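Local coordinates for protein Two-component sensor histidine kinase (Nostoc sp., PDB 3OLO) that probably senses a signal through its PAS domain and passes it on by ATP-dependent autophosphorylation of a histidine, as two-component sensor kinases do, at residues 24-29 with 37-42; 95-100 with 110-115. All blocks are in the same frame, centred on the assembly; numbering follows the deposited sequence.

Interaction 1 of 2, residues 24-29 with 37-42; sequences EASFCL and YVNDAT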
loop_
_atom_site.group_PDB
_atom_site.type_symbol
_atom_site.label_atom_id
_atom_site.label_comp_id
_atom_site.label_asym_id
_atom_site.label_seq_id
_atom_site.Cartn_x
_atom_site.Cartn_y
_atom_site.Cartn_z
ATOM N N GLU A 24 1.653 -6.386 -3.790
ATOM C CA GLU A 24 0.845 -6.134 -4.975
ATOM C C GLU A 24 1.332 -4.912 -5.753
ATOM O O GLU A 24 1.678 -3.893 -5.170
ATOM C CB GLU A 24 -0.626 -5.950 -4.602
ATOM C CG GLU A 24 -1.452 -5.390 -5.753
ATOM C CD GLU A 24 -2.857 -5.961 -5.812
ATOM O OE1 GLU A 24 -3.491 -6.085 -4.750
ATOM O OE2 GLU A 24 -3.328 -6.289 -6.924
ATOM N N ALA A 25 1.343 -5.015 -7.074
ATOM C CA ALA A 25 1.675 -3.866 -7.904
ATOM C C ALA A 25 0.611 -2.788 -7.733
ATOM O O ALA A 25 -0.573 -3.024 -7.949
ATOM C CB ALA A 25 1.808 -4.272 -9.359
ATOM N N SER A 26 1.055 -1.603 -7.340
ATOM C CA SER A 26 0.181 -0.466 -7.092
ATOM C C SER A 26 0.799 0.757 -7.742
ATOM O O SER A 26 2.014 0.958 -7.653
ATOM C CB SER A 26 0.069 -0.188 -5.587
ATOM O OG SER A 26 -0.249 -1.355 -4.847
ATOM N N PHE A 27 -0.015 1.599 -8.371
ATOM C CA PHE A 27 0.533 2.831 -8.940
ATOM C C PHE A 27 -0.534 3.878 -9.178
ATOM O O PHE A 27 -1.722 3.578 -9.139
ATOM C CB PHE A 27 1.292 2.543 -10.239
ATOM C CG PHE A 27 0.463 1.872 -11.299
ATOM C CD1 PHE A 27 -0.378 2.611 -12.115
ATOM C CD2 PHE A 27 0.540 0.499 -11.491
ATOM C CE1 PHE A 27 -1.135 1.989 -13.113
ATOM C CE2 PHE A 27 -0.209 -0.130 -12.477
ATOM C CZ PHE A 27 -1.052 0.612 -13.285
ATOM N N CYS A 28 -0.099 5.114 -9.402
ATOM C CA CYS A 28 -1.016 6.214 -9.682
ATOM C C CYS A 28 -0.808 6.744 -11.095
ATOM O O CYS A 28 0.318 6.906 -11.526
ATOM C CB CYS A 28 -0.815 7.346 -8.676
ATOM S SG CYS A 28 -1.373 6.946 -7.008
ATOM N N LEU A 29 -1.911 6.990 -11.796
ATOM C CA LEU A 29 -1.909 7.593 -13.119
ATOM C C LEU A 29 -2.539 8.976 -13.049
ATOM O O LEU A 29 -3.514 9.166 -12.332
ATOM C CB LEU A 29 -2.742 6.747 -14.077
ATOM C CG LEU A 29 -2.310 5.295 -14.233
ATOM C CD1 LEU A 29 -3.366 4.504 -15.007
ATOM C CD2 LEU A 29 -0.958 5.243 -14.924
ATOM N N TYR A 37 3.322 7.849 -9.824
ATOM C CA TYR A 37 3.937 7.180 -8.702
ATOM C C TYR A 37 3.806 5.684 -8.926
ATOM O O TYR A 37 2.751 5.214 -9.322
ATOM C CB TYR A 37 3.246 7.589 -7.393
ATOM C CG TYR A 37 3.901 6.968 -6.195
ATOM C CD1 TYR A 37 3.607 5.667 -5.817
ATOM C CD2 TYR A 37 4.850 7.665 -5.463
ATOM C CE1 TYR A 37 4.228 5.082 -4.721
ATOM C CE2 TYR A 37 5.467 7.092 -4.370
ATOM C CZ TYR A 37 5.158 5.801 -4.009
ATOM O OH TYR A 37 5.790 5.228 -2.935
ATOM N N VAL A 38 4.877 4.936 -8.692
ATOM C CA VAL A 38 4.837 3.483 -8.836
ATOM C C VAL A 38 5.522 2.865 -7.645
ATOM O O VAL A 38 6.517 3.413 -7.178
ATOM C CB VAL A 38 5.574 2.995 -10.127
ATOM C CG1 VAL A 38 4.827 3.440 -11.362
ATOM C CG2 VAL A 38 7.034 3.502 -10.166
ATOM N N ASN A 39 5.004 1.734 -7.153
ATOM C CA ASN A 39 5.675 0.997 -6.081
ATOM C C ASN A 39 6.622 -0.059 -6.647
ATOM O O ASN A 39 6.558 -0.387 -7.829
ATOM C CB ASN A 39 4.674 0.394 -5.071
ATOM C CG ASN A 39 4.015 -0.899 -5.555
ATOM O OD1 ASN A 39 4.013 -1.215 -6.737
ATOM N ND2 ASN A 39 3.422 -1.642 -4.618
ATOM N N ASP A 40 7.516 -0.567 -5.804
ATOM C CA ASP A 40 8.524 -1.527 -6.240
ATOM C C ASP A 40 7.911 -2.723 -6.992
ATOM O O ASP A 40 8.458 -3.168 -8.000
ATOM C CB ASP A 40 9.353 -2.017 -5.042
ATOM C CG ASP A 40 10.189 -0.906 -4.394
ATOM O OD1 ASP A 40 10.308 0.195 -4.966
ATOM O OD2 ASP A 40 10.746 -1.142 -3.305
ATOM N N ALA A 41 6.783 -3.245 -6.515
ATOM C CA ALA A 41 6.158 -4.392 -7.179
ATOM C C ALA A 41 5.772 -4.065 -8.634
ATOM O O ALA A 41 5.864 -4.923 -9.511
ATOM C CB ALA A 41 4.934 -4.897 -6.387
ATOM N N THR A 42 5.344 -2.831 -8.894
ATOM C CA THR A 42 5.066 -2.396 -10.263
ATOM C C THR A 42 6.325 -2.369 -11.149
ATOM O O THR A 42 6.279 -2.756 -12.311
ATOM C CB THR A 42 4.424 -0.993 -10.283
ATOM O OG1 THR A 42 3.119 -1.062 -9.712
ATOM C CG2 THR A 42 4.299 -0.473 -11.716
#

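Interaction 2 of 2, residues 95-100 with 110-115; sequences VEMSLT and SCVFVR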
loop_
_atom_site.group_PDB
_atom_site.type_symbol
_atom_site.label_atom_id
_atom_site.label_comp_id
_atom_site.label_asym_id
_atom_site.label_seq_id
_atom_site.Cartn_x
_atom_site.Cartn_y
_atom_site.Cartn_z
ATOM N N VAL A 95 -3.339 -9.352 -16.895
ATOM C CA VAL A 95 -3.471 -8.805 -15.547
ATOM C C VAL A 95 -4.917 -8.377 -15.287
ATOM O O VAL A 95 -5.732 -8.287 -16.205
ATOM C CB VAL A 95 -2.565 -7.572 -15.333
ATOM C CG1 VAL A 95 -1.116 -7.912 -15.619
ATOM C CG2 VAL A 95 -3.005 -6.423 -16.225
ATOM N N GLU A 96 -5.212 -8.115 -14.020
ATOM C CA GLU A 96 -6.493 -7.572 -13.597
ATOM C C GLU A 96 -6.201 -6.259 -12.885
ATOM O O GLU A 96 -5.504 -6.239 -11.868
ATOM C CB GLU A 96 -7.200 -8.562 -12.668
ATOM C CG GLU A 96 -8.437 -8.027 -11.975
ATOM C CD GLU A 96 -9.093 -9.077 -11.084
ATOM O OE1 GLU A 96 -8.851 -9.059 -9.864
ATOM O OE2 GLU A 96 -9.846 -9.929 -11.595
HETATM N N MSE A 97 -6.693 -5.160 -13.449
HETATM C CA MSE A 97 -6.486 -3.833 -12.875
HETATM C C MSE A 97 -7.724 -3.404 -12.114
HETATM O O MSE A 97 -8.833 -3.553 -12.616
HETATM C CB MSE A 97 -6.272 -2.791 -13.977
HETATM C CG MSE A 97 -4.983 -2.829 -14.715
HETATM SE SE MSE A 97 -5.019 -1.483 -16.174
HETATM C CE MSE A 97 -4.806 0.148 -15.170
ATOM N N SER A 98 -7.526 -2.846 -10.922
ATOM C CA SER A 98 -8.593 -2.182 -10.174
ATOM C C SER A 98 -8.268 -0.698 -10.065
ATOM O O SER A 98 -7.195 -0.318 -9.607
ATOM C CB SER A 98 -8.741 -2.786 -8.782
ATOM O OG SER A 98 -9.307 -4.079 -8.857
ATOM N N LEU A 99 -9.185 0.142 -10.518
ATOM C CA LEU A 99 -8.960 1.574 -10.520
ATOM C C LEU A 99 -9.917 2.258 -9.576
ATOM O O LEU A 99 -11.088 1.895 -9.511
ATOM C CB LEU A 99 -9.211 2.154 -11.895
ATOM C CG LEU A 99 -8.331 1.666 -13.024
ATOM C CD1 LEU A 99 -8.957 0.449 -13.687
ATOM C CD2 LEU A 99 -8.165 2.810 -13.998
ATOM N N THR A 100 -9.400 3.259 -8.871
ATOM C CA THR A 100 -10.197 4.197 -8.107
ATOM C C THR A 100 -9.776 5.601 -8.518
ATOM O O THR A 100 -8.598 5.923 -8.466
ATOM C CB THR A 100 -9.926 4.051 -6.616
ATOM O OG1 THR A 100 -10.094 2.683 -6.230
ATOM C CG2 THR A 100 -10.868 4.931 -5.815
ATOM N N SER A 110 -5.776 8.418 -10.698
ATOM C CA SER A 110 -6.347 7.162 -10.264
ATOM C C SER A 110 -5.313 6.359 -9.511
ATOM O O SER A 110 -4.126 6.442 -9.784
ATOM C CB SER A 110 -6.909 6.371 -11.444
ATOM O OG SER A 110 -5.912 6.145 -12.409
ATOM N N CYS A 111 -5.796 5.643 -8.506
ATOM C CA CYS A 111 -5.041 4.610 -7.838
ATOM C C CYS A 111 -5.357 3.317 -8.545
ATOM O O CYS A 111 -6.519 3.001 -8.800
ATOM C CB CYS A 111 -5.462 4.514 -6.374
ATOM S SG CYS A 111 -4.983 5.951 -5.411
ATOM N N VAL A 112 -4.320 2.563 -8.854
ATOM C CA VAL A 112 -4.477 1.347 -9.610
ATOM C C VAL A 112 -3.799 0.215 -8.856
ATOM O O VAL A 112 -2.652 0.346 -8.446
ATOM C CB VAL A 112 -3.842 1.512 -11.003
ATOM C CG1 VAL A 112 -3.969 0.245 -11.812
ATOM C CG2 VAL A 112 -4.492 2.669 -11.729
ATOM N N PHE A 113 -4.521 -0.880 -8.649
ATOM C CA PHE A 113 -3.925 -2.113 -8.145
ATOM C C PHE A 113 -3.988 -3.187 -9.225
ATOM O O PHE A 113 -5.026 -3.383 -9.859
ATOM C CB PHE A 113 -4.637 -2.561 -6.879
ATOM C CG PHE A 113 -4.519 -1.572 -5.766
ATOM C CD1 PHE A 113 -5.434 -0.544 -5.641
ATOM C CD2 PHE A 113 -3.464 -1.639 -4.873
ATOM C CE1 PHE A 113 -5.318 0.382 -4.626
ATOM C CE2 PHE A 113 -3.347 -0.720 -3.849
ATOM C CZ PHE A 113 -4.267 0.298 -3.737
ATOM N N VAL A 114 -2.876 -3.885 -9.428
ATOM C CA VAL A 114 -2.759 -4.818 -10.543
ATOM C C VAL A 114 -2.320 -6.197 -10.069
ATOM O O VAL A 114 -1.294 -6.347 -9.415
ATOM C CB VAL A 114 -1.785 -4.288 -11.595
ATOM C CG1 VAL A 114 -1.818 -5.151 -12.864
ATOM C CG2 VAL A 114 -2.146 -2.850 -11.916
ATOM N N ARG A 115 -3.136 -7.197 -10.385
ATOM C CA ARG A 115 -2.834 -8.579 -10.054
ATOM C C ARG A 115 -2.423 -9.278 -11.328
ATOM O O ARG A 115 -3.107 -9.186 -12.340
ATOM C CB ARG A 115 -4.061 -9.283 -9.475
ATOM C CG ARG A 115 -4.394 -8.905 -8.049
ATOM C CD ARG A 115 -5.706 -9.531 -7.592
ATOM N NE ARG A 115 -6.844 -8.643 -7.827
ATOM C CZ ARG A 115 -8.077 -8.870 -7.380
ATOM N NH1 ARG A 115 -9.050 -8.004 -7.641
ATOM N NH2 ARG A 115 -8.341 -9.962 -6.674
#

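Interaction 1 of 2, residues 24-29 with 37-42
The amide of Asn39 lies alongside the backbone of residues 24-26 and grips it at two points. Asn39 ND2 gives a nearly straight bond to Glu24 O (2.9 Å), with that oxygen close to the amide plane, while Asn39 OD1 accepts from Ser26 N (3.0 Å, 174° at the hydrogen), which stands above its carbonyl plane. Thr42 N reaches the same OD1 from the opposite face, the capping bond that makes Asn39 the N-cap of helix 40-46. With CG between the backbone N and the carbonyl carbon (chi1 79°), the amide can serve strand and helix end at once; a further bond from ND2 to Ile19 O of helix 8-21 fixes its rotation. Glu24 O is shared, since Ser26 OG also donates to it from well above the carbonyl plane.

Thr42 crosses Phe27 at about a right angle: its OG1 sits at the ring edge, 3.5 Å from Phe27 CD2, and its CG2 is near the same carbon. The Phe27 CB leans on Val38 CG1 (3.8 Å), the two residues forming a non-hydrogen-bonded pair. Next to them, Cys28 N bonds Tyr37 O at 2.9 Å, and Cys28 and Tyr37 point to the other face, where Phe14 and Leu18 of the second subunit pack. The Tyr37 hydroxyl is held by His16. Where the strands part, Ala41 CB rests against Glu24 O. This is the antiparallel hairpin of strands 25-29 and 35-38 running straight into a capped helix, the beta-beta-alpha opening of the PAS fold.

Interaction 2 of 2, residues 95-100 with 110-115
Glu96 and Arg115 form a hydrogen-bonded antiparallel pair, and their side chains run side by side in the same direction. Along Arg115, CB lies 4.1 Å from Glu96 O, beside the backbone bond from Arg115 N to that oxygen (3.0 Å). The chain stays extended until it turns about the CG-CD bond (chi3 -92°). CD and NE thereby come close to Glu96 OE1, an oxygen whose exact place is doubtful. The bend brings the guanidinium under the Glu96 carboxylate, whose CD lies 3.4 Å above its plane, offset toward the rim, with the two planes 75° apart. At the tip NH1 makes a salt bridge to the same OE1. Ser98 OG lies near the guanidinium edge but is hydrogen-bonded to Thr80 OG1 of strand 78-86. Glu96 OE2 has a second partner in Lys82 of that strand.

Strands 92-104 and 107-116 form the long C-terminal hairpin of the PAS sheet, their segments antiparallel at 160°. On the face opposite the ion pair, Val95 CB touches Val114 CG1 (3.5 Å), and Met97, a selenomethionine, lays its CG beside Val114 CG2. Bent at chi3, Met97 brings CE tightly against Val112 CG1 (3.5 Å). Leu99 runs alongside Val112, Leu99 CG to Val112 CG2 at 4.2 Å.

Interaction 1 closes before interaction 2 opens along the chain, yet their centres lie only about 9 Å apart, both within one antiparallel sheet of order 2-1-5-4-3. Strands 25-29 and 107-116 are the neighbours that join them: Phe27 O lies 2.8 Å from Val112 N, and Ala25 O 2.9 Å from Val114 N, both probable hydrogen bonds. The N-terminal hairpin is thus sewn to the C-terminal one through the middle of the sheet. Phe27 reaches Val112 and Val114 on one face, while on the other Leu18 of the second subunit packs against residues of both contacts, so the sheet face of this PAS domain takes part in the dimer interface.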